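Local coordinates for protein beta-N-acetylhexosaminidase (Streptomyces plicatus, PDB 1JAK) that removes terminal beta-linked N-acetylhexosamine residues from glycans as a family 20 glycoside hydrolase, by substrate-assisted catalysis, at residues W208-T213 / A262-L267; G215-V220 / P274-G279; D407-L412 / L458-F463. All blocks are in the same frame, centred on the assembly; numbering follows the deposited sequence.

Contact 1: W208-T213 / A262-L267; sequences WPRLAT and ASYAEL
R210 crosses the phenol end of Y264 obliquely on its way to the backbone of S263. Its CB lies 3.3 Å from Y264 OH, and CG follows at 3.7 Å from that same OH, both on the side of the tyrosine ring away from W208. CD still lies beside the ring, near CZ, and is already within 3.7 Å of S263 O. A bend at chi3 (61°) turns the head of the chain toward this carbonyl, where NE donates a hydrogen bond of 2.8 Å to S263 O with an angle of 165° at the hydrogen. The bond lies in the carbonyl plane and close to the guanidinium plane, so the carbonyl is met at the edge of the cation. Farther out, NH2 donates to a water at 2.8 Å; the water in turn donates a hydrogen bond to A262 O and a weak one to S263 O. Y214 adds a cation-pi contact to this guanidinium.

Y264 binds the other segment through both its ring and its hydroxyl. R210 N donates to Y264 OH at 2.9 Å. The indole of W208 turns its edge to the ring in a T-shaped stack, planes at 80°, with CE3 3.4 Å above the centre of the tyrosine face. L211 reaches the rim of the ring, its CG 4.0 Å from Y264 CE1. W208 suits this place because its large ring fills the buried side while NE1 is satisfied by D300 of helix 292-307.

Tyrosine thus serves as an aromatic surface and a polar acceptor at once, and the long arginine reaches one carbonyl, S263 O, directly and a second, A262 O, through water. Two directional hydrogen bonds and a T-shaped stack join the segments, with a cation and a tyrosine hydroxyl each meeting a backbone partner.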
ATOM      1  N   TRP A 208      13.683  -1.606  25.310  1.00 11.89           N
ATOM      2  CA  TRP A 208      13.590  -3.066  25.379  1.00 12.51           C
ATOM      3  C   TRP A 208      14.445  -3.635  24.243  1.00 12.72           C
ATOM      4  O   TRP A 208      13.921  -4.155  23.257  1.00 12.17           O
ATOM      5  CB  TRP A 208      12.135  -3.522  25.215  1.00 11.98           C
ATOM      6  CG  TRP A 208      11.205  -2.977  26.265  1.00 13.49           C
ATOM      7  CD1 TRP A 208      10.764  -1.691  26.384  1.00 12.92           C
ATOM      8  CD2 TRP A 208      10.641  -3.698  27.369  1.00 13.98           C
ATOM      9  NE1 TRP A 208       9.965  -1.563  27.496  1.00 14.28           N
ATOM     10  CE2 TRP A 208       9.873  -2.780  28.119  1.00 14.47           C
ATOM     11  CE3 TRP A 208      10.713  -5.031  27.800  1.00 14.62           C
ATOM     12  CZ2 TRP A 208       9.177  -3.150  29.278  1.00 14.58           C
ATOM     13  CZ3 TRP A 208      10.022  -5.402  28.955  1.00 15.39           C
ATOM     14  CH2 TRP A 208       9.264  -4.462  29.679  1.00 14.89           C
ATOM     15  N   PRO A 209      15.779  -3.553  24.381  1.00 13.06           N
ATOM     16  CA  PRO A 209      16.773  -4.021  23.408  1.00 13.54           C
ATOM     17  C   PRO A 209      16.631  -5.443  22.871  1.00 13.31           C
ATOM     18  O   PRO A 209      16.965  -5.699  21.713  1.00 12.86           O
ATOM     19  CB  PRO A 209      18.096  -3.830  24.146  1.00 15.58           C
ATOM     20  CG  PRO A 209      17.817  -2.698  25.067  1.00 17.01           C
ATOM     21  CD  PRO A 209      16.450  -3.045  25.591  1.00 12.24           C
ATOM     22  N   ARG A 210      16.151  -6.365  23.702  1.00 11.47           N
ATOM     23  CA  ARG A 210      16.009  -7.758  23.281  1.00 12.69           C
ATOM     24  C   ARG A 210      14.916  -8.009  22.252  1.00 10.45           C
ATOM     25  O   ARG A 210      14.932  -9.036  21.569  1.00 10.51           O
ATOM     26  CB  ARG A 210      15.773  -8.663  24.495  1.00 13.55           C
ATOM     27  CG  ARG A 210      16.999  -8.864  25.375  1.00 17.55           C
ATOM     28  CD  ARG A 210      16.650  -9.677  26.617  1.00 19.30           C
ATOM     29  NE  ARG A 210      16.144 -11.012  26.299  1.00 20.05           N
ATOM     30  CZ  ARG A 210      16.885 -12.004  25.813  1.00 21.53           C
ATOM     31  NH1 ARG A 210      18.179 -11.819  25.580  1.00 21.97           N
ATOM     32  NH2 ARG A 210      16.335 -13.185  25.565  1.00 22.12           N
ATOM     33  N   LEU A 211      13.962  -7.091  22.136  1.00  9.05           N
ATOM     34  CA  LEU A 211      12.890  -7.273  21.164  1.00  9.19           C
ATOM     35  C   LEU A 211      13.491  -7.457  19.778  1.00 10.50           C
ATOM     36  O   LEU A 211      13.117  -8.371  19.048  1.00 10.03           O
ATOM     37  CB  LEU A 211      11.939  -6.075  21.166  1.00  9.17           C
ATOM     38  CG  LEU A 211      11.120  -5.861  22.444  1.00  9.33           C
ATOM     39  CD1 LEU A 211      10.304  -4.588  22.323  1.00  9.95           C
ATOM     40  CD2 LEU A 211      10.202  -7.058  22.679  1.00 10.54           C
ATOM     41  N   ALA A 212      14.445  -6.598  19.425  1.00 10.35           N
ATOM     42  CA  ALA A 212      15.083  -6.694  18.119  1.00 10.41           C
ATOM     43  C   ALA A 212      16.184  -7.751  18.056  1.00 10.86           C
ATOM     44  O   ALA A 212      16.196  -8.582  17.148  1.00 10.59           O
ATOM     45  CB  ALA A 212      15.649  -5.328  17.711  1.00 11.65           C
ATOM     46  N   THR A 213      17.103  -7.725  19.018  1.00 11.34           N
ATOM     47  CA  THR A 213      18.222  -8.664  19.020  1.00 12.02           C
ATOM     48  C   THR A 213      17.835 -10.127  19.196  1.00 11.36           C
ATOM     49  O   THR A 213      18.497 -11.015  18.656  1.00 11.81           O
ATOM     50  CB  THR A 213      19.259  -8.284  20.096  1.00 14.16           C
ATOM     51  OG1 THR A 213      18.663  -8.376  21.393  1.00 15.62           O
ATOM     52  CG2 THR A 213      19.749  -6.866  19.872  1.00 17.12           C
ATOM     53  N   ALA A 262       8.648 -13.883  23.708  1.00  9.00           N
ATOM     54  CA  ALA A 262       9.810 -14.763  23.722  1.00  8.72           C
ATOM     55  C   ALA A 262      11.069 -14.020  24.156  1.00  9.38           C
ATOM     56  O   ALA A 262      12.031 -14.630  24.620  1.00 10.19           O
ATOM     57  CB  ALA A 262      10.021 -15.371  22.337  1.00 10.24           C
ATOM     58  N   SER A 263      11.048 -12.700  24.008  1.00  9.47           N
ATOM     59  CA  SER A 263      12.191 -11.865  24.356  1.00  9.95           C
ATOM     60  C   SER A 263      12.242 -11.462  25.828  1.00 10.39           C
ATOM     61  O   SER A 263      13.324 -11.226  26.370  1.00 10.73           O
ATOM     62  CB  SER A 263      12.193 -10.608  23.484  1.00  9.97           C
ATOM     63  OG  SER A 263      12.263 -10.945  22.108  1.00  8.43           O
ATOM     64  N   TYR A 264      11.079 -11.382  26.467  1.00 10.92           N
ATOM     65  CA  TYR A 264      11.005 -10.990  27.871  1.00 10.69           C
ATOM     66  C   TYR A 264      10.042 -11.860  28.669  1.00 10.82           C
ATOM     67  O   TYR A 264       8.826 -11.696  28.588  1.00  9.71           O
ATOM     68  CB  TYR A 264      10.593  -9.518  27.989  1.00 11.44           C
ATOM     69  CG  TYR A 264      11.668  -8.560  27.524  1.00 10.91           C
ATOM     70  CD1 TYR A 264      11.762  -8.173  26.188  1.00 11.72           C
ATOM     71  CD2 TYR A 264      12.628  -8.086  28.416  1.00 11.64           C
ATOM     72  CE1 TYR A 264      12.795  -7.337  25.751  1.00 11.04           C
ATOM     73  CE2 TYR A 264      13.659  -7.256  27.993  1.00 13.06           C
ATOM     74  CZ  TYR A 264      13.739  -6.886  26.661  1.00 12.07           C
ATOM     75  OH  TYR A 264      14.771  -6.076  26.248  1.00 12.04           O
ATOM     76  N   ALA A 265      10.601 -12.776  29.450  1.00 12.23           N
ATOM     77  CA  ALA A 265       9.806 -13.690  30.262  1.00 11.43           C
ATOM     78  C   ALA A 265       8.744 -12.987  31.106  1.00 11.24           C
ATOM     79  O   ALA A 265       7.626 -13.481  31.243  1.00 11.11           O
ATOM     80  CB  ALA A 265      10.731 -14.509  31.165  1.00 12.02           C
ATOM     81  N   GLU A 266       9.088 -11.829  31.661  1.00 12.16           N
ATOM     82  CA  GLU A 266       8.168 -11.079  32.517  1.00 13.66           C
ATOM     83  C   GLU A 266       6.832 -10.683  31.887  1.00 12.97           C
ATOM     84  O   GLU A 266       5.844 -10.474  32.598  1.00 13.22           O
ATOM     85  CB  GLU A 266       8.870  -9.830  33.056  1.00 16.30           C
ATOM     86  CG  GLU A 266       9.307  -8.856  31.981  1.00 20.96           C
ATOM     87  CD  GLU A 266      10.310  -7.843  32.489  1.00 25.08           C
ATOM     88  OE1 GLU A 266       9.948  -7.026  33.364  1.00 27.47           O
ATOM     89  OE2 GLU A 266      11.465  -7.869  32.012  1.00 25.39           O
ATOM     90  N   LEU A 267       6.790 -10.581  30.562  1.00 11.74           N
ATOM     91  CA  LEU A 267       5.560 -10.197  29.876  1.00 11.18           C
ATOM     92  C   LEU A 267       4.546 -11.333  29.810  1.00 10.85           C
ATOM     93  O   LEU A 267       3.374 -11.112  29.508  1.00 11.53           O
ATOM     94  CB  LEU A 267       5.874  -9.741  28.448  1.00  9.10           C
ATOM     95  CG  LEU A 267       6.788  -8.532  28.289  1.00 11.03           C
ATOM     96  CD1 LEU A 267       7.062  -8.301  26.810  1.00  9.73           C
ATOM     97  CD2 LEU A 267       6.134  -7.314  28.916  1.00 11.47           C
TER
HETATM   98  O   HOH W   1      14.037 -14.502  26.459  1.00 16.46           O

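Contact 2: G215-V220 / P274-G279; sequences GGSTEV and PPLYTG
V220 and T278 bring the two segments closest, their CA atoms 4.3 Å apart, whereas G215 and L276 lie 7.1 Å apart at the other end; no hydrogen bond crosses, and V220 CA merely offers a C-H to T278 O at 3.6 Å. Beyond V220 the contact is carried by methyl groups and a leucine. T218 directs CG2 at the second segment, 3.9 Å from T278 CG2 and close to L276 CB. A beta-branched threonine suits the spot: its methyl packs on the other segment, while its hydroxyl, anti to the backbone N (chi1 -167°) and also near T278 CG2, is bonded to G223 O. L276 extends its CD1 to S217 OG, 3.3 Å away, although that hydroxyl is bonded to Y214 O. T278 CG2 rests 3.4 Å from E219 O, and V220 CG2 lies 3.6 Å from G279 O, which also accepts from Q199 NE2. The two segments belong to the loop regions after adjacent strands, 190-194 and 246-250, of the family 20 TIM barrel, and the side chain of V220 is about 9 Å from the bound inhibitor.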
ATOM      1  N   GLY A 215      14.024 -11.137  19.618  1.00  9.35           N
ATOM      2  CA  GLY A 215      12.742 -11.276  18.945  1.00  8.46           C
ATOM      3  C   GLY A 215      12.811 -11.189  17.431  1.00  9.76           C
ATOM      4  O   GLY A 215      11.941 -11.707  16.732  1.00  8.45           O
ATOM      5  N   GLY A 216      13.838 -10.529  16.912  1.00  9.63           N
ATOM      6  CA  GLY A 216      13.957 -10.424  15.470  1.00  9.92           C
ATOM      7  C   GLY A 216      14.987 -11.384  14.904  1.00  9.68           C
ATOM      8  O   GLY A 216      15.290 -11.331  13.712  1.00  7.98           O
ATOM      9  N   SER A 217      15.500 -12.282  15.742  1.00  9.59           N
ATOM     10  CA  SER A 217      16.543 -13.214  15.314  1.00  9.89           C
ATOM     11  C   SER A 217      16.160 -14.328  14.344  1.00  9.15           C
ATOM     12  O   SER A 217      17.035 -15.015  13.825  1.00 10.21           O
ATOM     13  CB  SER A 217      17.244 -13.822  16.537  1.00  9.34           C
ATOM     14  OG  SER A 217      16.386 -14.676  17.268  1.00  9.88           O
ATOM     15  N   THR A 218      14.871 -14.529  14.098  1.00  7.45           N
ATOM     16  CA  THR A 218      14.480 -15.561  13.147  1.00  7.99           C
ATOM     17  C   THR A 218      13.195 -15.165  12.424  1.00  8.33           C
ATOM     18  O   THR A 218      12.772 -14.011  12.491  1.00  8.24           O
ATOM     19  CB  THR A 218      14.331 -16.952  13.840  1.00  8.27           C
ATOM     20  OG1 THR A 218      14.255 -17.978  12.838  1.00  9.41           O
ATOM     21  CG2 THR A 218      13.095 -17.000  14.721  1.00  9.49           C
ATOM     22  N   GLU A 219      12.595 -16.112  11.715  1.00  8.68           N
ATOM     23  CA  GLU A 219      11.370 -15.856  10.963  1.00  8.11           C
ATOM     24  C   GLU A 219      10.723 -17.193  10.643  1.00  7.79           C
ATOM     25  O   GLU A 219      11.188 -18.242  11.093  1.00  8.53           O
ATOM     26  CB  GLU A 219      11.694 -15.129   9.648  1.00  8.02           C
ATOM     27  CG  GLU A 219      12.668 -15.905   8.745  1.00  9.45           C
ATOM     28  CD  GLU A 219      13.065 -15.149   7.487  1.00 10.83           C
ATOM     29  OE1 GLU A 219      12.976 -13.902   7.482  1.00 11.13           O
ATOM     30  OE2 GLU A 219      13.486 -15.805   6.504  1.00 10.56           O
ATOM     31  N   VAL A 220       9.647 -17.155   9.866  1.00  7.75           N
ATOM     32  CA  VAL A 220       8.980 -18.386   9.468  1.00  8.30           C
ATOM     33  C   VAL A 220      10.012 -19.288   8.795  1.00  8.41           C
ATOM     34  O   VAL A 220      10.782 -18.841   7.937  1.00  8.17           O
ATOM     35  CB  VAL A 220       7.836 -18.106   8.467  1.00  7.79           C
ATOM     36  CG1 VAL A 220       7.360 -19.414   7.819  1.00  7.06           C
ATOM     37  CG2 VAL A 220       6.678 -17.439   9.189  1.00  8.17           C
ATOM     38  N   PRO A 274       8.119 -17.925  25.934  1.00 10.37           N
ATOM     39  CA  PRO A 274       7.851 -19.037  25.016  1.00 10.47           C
ATOM     40  C   PRO A 274       9.026 -19.090  24.046  1.00 10.05           C
ATOM     41  O   PRO A 274       9.809 -18.144  23.966  1.00 10.97           O
ATOM     42  CB  PRO A 274       6.566 -18.608  24.302  1.00 10.05           C
ATOM     43  CG  PRO A 274       5.953 -17.585  25.215  1.00 13.41           C
ATOM     44  CD  PRO A 274       7.151 -16.836  25.734  1.00  9.89           C
ATOM     45  N   PRO A 275       9.177 -20.192  23.303  1.00 10.29           N
ATOM     46  CA  PRO A 275      10.300 -20.244  22.362  1.00 10.35           C
ATOM     47  C   PRO A 275      10.025 -19.289  21.203  1.00 10.90           C
ATOM     48  O   PRO A 275       8.896 -18.821  21.032  1.00  9.86           O
ATOM     49  CB  PRO A 275      10.290 -21.696  21.877  1.00 12.22           C
ATOM     50  CG  PRO A 275       9.534 -22.443  22.949  1.00 11.33           C
ATOM     51  CD  PRO A 275       8.460 -21.477  23.354  1.00 10.80           C
ATOM     52  N   LEU A 276      11.055 -18.986  20.420  1.00 10.11           N
ATOM     53  CA  LEU A 276      10.863 -18.148  19.244  1.00 10.02           C
ATOM     54  C   LEU A 276       9.973 -19.012  18.356  1.00  9.17           C
ATOM     55  O   LEU A 276      10.126 -20.236  18.338  1.00 10.15           O
ATOM     56  CB  LEU A 276      12.205 -17.879  18.559  1.00 10.38           C
ATOM     57  CG  LEU A 276      13.118 -16.907  19.311  1.00 10.52           C
ATOM     58  CD1 LEU A 276      14.529 -16.969  18.744  1.00 12.01           C
ATOM     59  CD2 LEU A 276      12.554 -15.501  19.203  1.00 11.43           C
ATOM     60  N   TYR A 277       9.045 -18.393  17.634  1.00  8.35           N
ATOM     61  CA  TYR A 277       8.122 -19.145  16.784  1.00  8.66           C
ATOM     62  C   TYR A 277       8.475 -19.093  15.300  1.00  8.56           C
ATOM     63  O   TYR A 277       8.691 -18.017  14.741  1.00  9.10           O
ATOM     64  CB  TYR A 277       6.696 -18.622  16.991  1.00  7.83           C
ATOM     65  CG  TYR A 277       5.638 -19.431  16.282  1.00  9.06           C
ATOM     66  CD1 TYR A 277       5.403 -20.763  16.628  1.00  8.46           C
ATOM     67  CD2 TYR A 277       4.872 -18.870  15.263  1.00  8.48           C
ATOM     68  CE1 TYR A 277       4.431 -21.514  15.977  1.00  6.99           C
ATOM     69  CE2 TYR A 277       3.895 -19.612  14.604  1.00  7.36           C
ATOM     70  CZ  TYR A 277       3.681 -20.935  14.967  1.00  7.89           C
ATOM     71  OH  TYR A 277       2.727 -21.679  14.312  1.00  7.14           O
ATOM     72  N   THR A 278       8.519 -20.261  14.661  1.00  9.01           N
ATOM     73  CA  THR A 278       8.853 -20.337  13.244  1.00  9.17           C
ATOM     74  C   THR A 278       7.772 -21.034  12.413  1.00  8.76           C
ATOM     75  O   THR A 278       7.977 -21.318  11.233  1.00  9.34           O
ATOM     76  CB  THR A 278      10.195 -21.071  13.035  1.00  9.64           C
ATOM     77  OG1 THR A 278      10.107 -22.394  13.579  1.00 10.84           O
ATOM     78  CG2 THR A 278      11.327 -20.310  13.725  1.00 10.68           C
ATOM     79  N   GLY A 279       6.624 -21.298  13.035  1.00  8.53           N
ATOM     80  CA  GLY A 279       5.528 -21.944  12.331  1.00  8.12           C
ATOM     81  C   GLY A 279       4.687 -20.950  11.552  1.00  9.05           C
ATOM     82  O   GLY A 279       5.082 -19.793  11.386  1.00  8.86           O
TER

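Contact 3: D407-L412 / L458-F463; sequences DTPLGL and LDYMAF
Y460 has CG anti to its own backbone N (chi1 -180°), which sends the ring out from the helix toward T408, P409 and L410, while M461 folds twice, at chi2 (-52°) and chi3 (-71°), and so delivers its sulfur and methyl to the same loop. The sulfur meets two aliphatic groups of the loop: SD is 4.1 Å from L410 CB and equally 4.1 Å from T408 CG2, which it meets tip to tip. Its CE ends 4.0 Å from G411 CA. Glycine fits here twice over, since the backbone has a positive phi and the methyl occupies the ground where a side chain would begin. A flexible, unbranched methionine is suited to following such an irregular surface.

The tyrosine ring meets three residues of the loop. T408 CG2 comes to the edge, near the ring plane, 4.2 Å from Y460 CE2, and L410 CD1 approaches Y460 CD2 obliquely, also at 4.2 Å. Near the phenol, P409 CD is 3.9 Å from Y460 OH. One water links the polar ends: T408 OG1 is bonded to it at 2.7 Å, and Y460 OH only weakly. The threonine hydroxyl is also gripped by the backbone N of Y404 and of T405, while its CG2 methyl faces the helix. Across the interface no direct hydrogen bond forms; the cohesion is almost wholly apolar.

In the barrel, the loop 407-412 follows strand 389-392, and helix 455-462 follows strand 440-447, the adjacent strand in the parallel sheet. The helix faces the loop with Y460 and M461 and helix 173-184 with A462, which packs on Y179, and with D459, which forms salt bridges to R178 and R182. The contact therefore joins a pocket-lining loop to the helical layer around the strands.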
ATOM      1  N   ASP A 407      -4.421 -24.517  -7.464  1.00 12.95           N
ATOM      2  CA  ASP A 407      -3.104 -24.874  -7.978  1.00 14.62           C
ATOM      3  C   ASP A 407      -2.008 -23.822  -7.804  1.00 13.91           C
ATOM      4  O   ASP A 407      -0.862 -24.047  -8.199  1.00 12.75           O
ATOM      5  CB  ASP A 407      -3.213 -25.274  -9.450  1.00 17.38           C
ATOM      6  CG  ASP A 407      -4.050 -26.526  -9.650  1.00 20.34           C
ATOM      7  OD1 ASP A 407      -3.805 -27.525  -8.942  1.00 22.20           O
ATOM      8  OD2 ASP A 407      -4.950 -26.513 -10.515  1.00 22.99           O
ATOM      9  N   THR A 408      -2.350 -22.679  -7.218  1.00 11.75           N
ATOM     10  CA  THR A 408      -1.358 -21.629  -6.989  1.00 11.34           C
ATOM     11  C   THR A 408      -0.267 -22.214  -6.085  1.00 12.08           C
ATOM     12  O   THR A 408      -0.559 -22.740  -5.010  1.00 11.74           O
ATOM     13  CB  THR A 408      -2.016 -20.405  -6.322  1.00 10.31           C
ATOM     14  OG1 THR A 408      -3.053 -19.906  -7.176  1.00  9.17           O
ATOM     15  CG2 THR A 408      -0.995 -19.303  -6.083  1.00  9.16           C
ATOM     16  N   PRO A 409       1.007 -22.134  -6.517  1.00 12.52           N
ATOM     17  CA  PRO A 409       2.176 -22.652  -5.793  1.00 13.98           C
ATOM     18  C   PRO A 409       2.604 -21.937  -4.510  1.00 14.31           C
ATOM     19  O   PRO A 409       3.437 -22.450  -3.758  1.00 17.11           O
ATOM     20  CB  PRO A 409       3.268 -22.628  -6.857  1.00 13.58           C
ATOM     21  CG  PRO A 409       2.916 -21.423  -7.652  1.00 15.21           C
ATOM     22  CD  PRO A 409       1.415 -21.556  -7.810  1.00 13.42           C
ATOM     23  N   LEU A 410       2.045 -20.759  -4.269  1.00 10.55           N
ATOM     24  CA  LEU A 410       2.357 -19.980  -3.074  1.00 10.04           C
ATOM     25  C   LEU A 410       1.039 -19.497  -2.480  1.00  8.43           C
ATOM     26  O   LEU A 410      -0.023 -19.733  -3.047  1.00  9.79           O
ATOM     27  CB  LEU A 410       3.212 -18.765  -3.450  1.00 10.65           C
ATOM     28  CG  LEU A 410       4.589 -19.027  -4.064  1.00 11.51           C
ATOM     29  CD1 LEU A 410       5.131 -17.741  -4.666  1.00 12.23           C
ATOM     30  CD2 LEU A 410       5.533 -19.557  -2.997  1.00 12.20           C
ATOM     31  N   GLY A 411       1.109 -18.826  -1.334  1.00  8.00           N
ATOM     32  CA  GLY A 411      -0.097 -18.298  -0.718  1.00  7.73           C
ATOM     33  C   GLY A 411      -0.915 -19.243   0.145  1.00  7.66           C
ATOM     34  O   GLY A 411      -0.569 -20.415   0.321  1.00  7.58           O
ATOM     35  N   LEU A 412      -2.020 -18.718   0.670  1.00  8.19           N
ATOM     36  CA  LEU A 412      -2.913 -19.479   1.540  1.00  6.26           C
ATOM     37  C   LEU A 412      -4.300 -19.658   0.927  1.00  6.76           C
ATOM     38  O   LEU A 412      -4.629 -19.027  -0.079  1.00  7.26           O
ATOM     39  CB  LEU A 412      -3.028 -18.783   2.898  1.00  6.12           C
ATOM     40  CG  LEU A 412      -1.706 -18.606   3.652  1.00  6.12           C
ATOM     41  CD1 LEU A 412      -1.972 -17.953   4.995  1.00  7.87           C
ATOM     42  CD2 LEU A 412      -1.028 -19.960   3.850  1.00  6.54           C
ATOM     43  N   LEU A 458       6.912 -12.016  -3.868  1.00  8.27           N
ATOM     44  CA  LEU A 458       6.004 -10.938  -3.499  1.00  6.95           C
ATOM     45  C   LEU A 458       5.311 -10.444  -4.770  1.00  7.86           C
ATOM     46  O   LEU A 458       4.100 -10.222  -4.777  1.00  7.84           O
ATOM     47  CB  LEU A 458       6.761  -9.776  -2.854  1.00  7.20           C
ATOM     48  CG  LEU A 458       7.449 -10.036  -1.513  1.00  6.01           C
ATOM     49  CD1 LEU A 458       8.094  -8.744  -1.029  1.00  6.63           C
ATOM     50  CD2 LEU A 458       6.435 -10.541  -0.493  1.00  7.06           C
ATOM     51  N   ASP A 459       6.078 -10.280  -5.846  1.00  7.19           N
ATOM     52  CA  ASP A 459       5.505  -9.809  -7.108  1.00  7.69           C
ATOM     53  C   ASP A 459       4.441 -10.752  -7.662  1.00  8.13           C
ATOM     54  O   ASP A 459       3.371 -10.313  -8.087  1.00  8.52           O
ATOM     55  CB  ASP A 459       6.590  -9.628  -8.185  1.00  7.05           C
ATOM     56  CG  ASP A 459       7.472  -8.414  -7.948  1.00  8.85           C
ATOM     57  OD1 ASP A 459       7.003  -7.431  -7.336  1.00  9.07           O
ATOM     58  OD2 ASP A 459       8.640  -8.438  -8.395  1.00  9.83           O
ATOM     59  N   TYR A 460       4.740 -12.048  -7.667  1.00  6.50           N
ATOM     60  CA  TYR A 460       3.809 -13.033  -8.205  1.00  7.16           C
ATOM     61  C   TYR A 460       2.448 -13.033  -7.509  1.00  7.59           C
ATOM     62  O   TYR A 460       1.419 -13.262  -8.151  1.00  8.32           O
ATOM     63  CB  TYR A 460       4.425 -14.431  -8.135  1.00  7.03           C
ATOM     64  CG  TYR A 460       3.520 -15.511  -8.680  1.00 10.36           C
ATOM     65  CD1 TYR A 460       3.378 -15.709 -10.054  1.00 14.02           C
ATOM     66  CD2 TYR A 460       2.782 -16.316  -7.817  1.00 12.25           C
ATOM     67  CE1 TYR A 460       2.512 -16.689 -10.554  1.00 15.37           C
ATOM     68  CE2 TYR A 460       1.920 -17.291  -8.301  1.00 15.36           C
ATOM     69  CZ  TYR A 460       1.789 -17.473  -9.665  1.00 16.27           C
ATOM     70  OH  TYR A 460       0.928 -18.443 -10.127  1.00 21.28           O
ATOM     71  N   MET A 461       2.440 -12.767  -6.205  1.00  6.78           N
ATOM     72  CA  MET A 461       1.191 -12.746  -5.452  1.00  7.38           C
ATOM     73  C   MET A 461       0.544 -11.361  -5.462  1.00  7.44           C
ATOM     74  O   MET A 461      -0.676 -11.240  -5.363  1.00  7.77           O
ATOM     75  CB  MET A 461       1.429 -13.210  -4.010  1.00  7.72           C
ATOM     76  CG  MET A 461       1.850 -14.680  -3.893  1.00  8.91           C
ATOM     77  SD  MET A 461       0.747 -15.825  -4.764  1.00  9.09           S
ATOM     78  CE  MET A 461      -0.722 -15.774  -3.717  1.00 10.94           C
ATOM     79  N   ALA A 462       1.355 -10.316  -5.597  1.00  6.66           N
ATOM     80  CA  ALA A 462       0.822  -8.956  -5.619  1.00  6.67           C
ATOM     81  C   ALA A 462       0.217  -8.615  -6.981  1.00  7.59           C
ATOM     82  O   ALA A 462      -0.806  -7.937  -7.057  1.00  7.74           O
ATOM     83  CB  ALA A 462       1.917  -7.957  -5.266  1.00  7.58           C
ATOM     84  N   PHE A 463       0.853  -9.082  -8.052  1.00  8.04           N
ATOM     85  CA  PHE A 463       0.368  -8.820  -9.408  1.00  7.78           C
ATOM     86  C   PHE A 463      -0.318 -10.058  -9.974  1.00  8.40           C
ATOM     87  O   PHE A 463       0.185 -11.171  -9.830  1.00  9.02           O
ATOM     88  CB  PHE A 463       1.530  -8.409 -10.318  1.00  6.77           C
ATOM     89  CG  PHE A 463       2.140  -7.079  -9.962  1.00  7.89           C
ATOM     90  CD1 PHE A 463       3.079  -6.975  -8.938  1.00  7.41           C
ATOM     91  CD2 PHE A 463       1.766  -5.927 -10.645  1.00  8.53           C
ATOM     92  CE1 PHE A 463       3.637  -5.742  -8.602  1.00  9.11           C
ATOM     93  CE2 PHE A 463       2.318  -4.688 -10.317  1.00  8.25           C
ATOM     94  CZ  PHE A 463       3.256  -4.597  -9.292  1.00  7.72           C
TER
HETATM   95  O   HOH W   2      -2.100 -19.863  -9.651  1.00 26.61           O

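Contacts 1 and 2 form one continuous region, their centres 12 Å apart, because the same two barrel loops meet in both: the chain passes from 208-213 into 215-220 and from 262-267 toward 274-279. They are joined by a probable hydrogen bond from G215 N to R210 O (3.0 Å) and by A262 CB against P274 O. Contact 3 stands apart, its centre 33 Å from contact 1 and 23 Å from contact 2, although the nearest atoms of contacts 2 and 3 are about 9 Å apart. These two approach the inhibitor: L412 touches it, whereas the side chain of V220, a residue bonded through its backbone to the pocket residue R168, is about 9 Å from it.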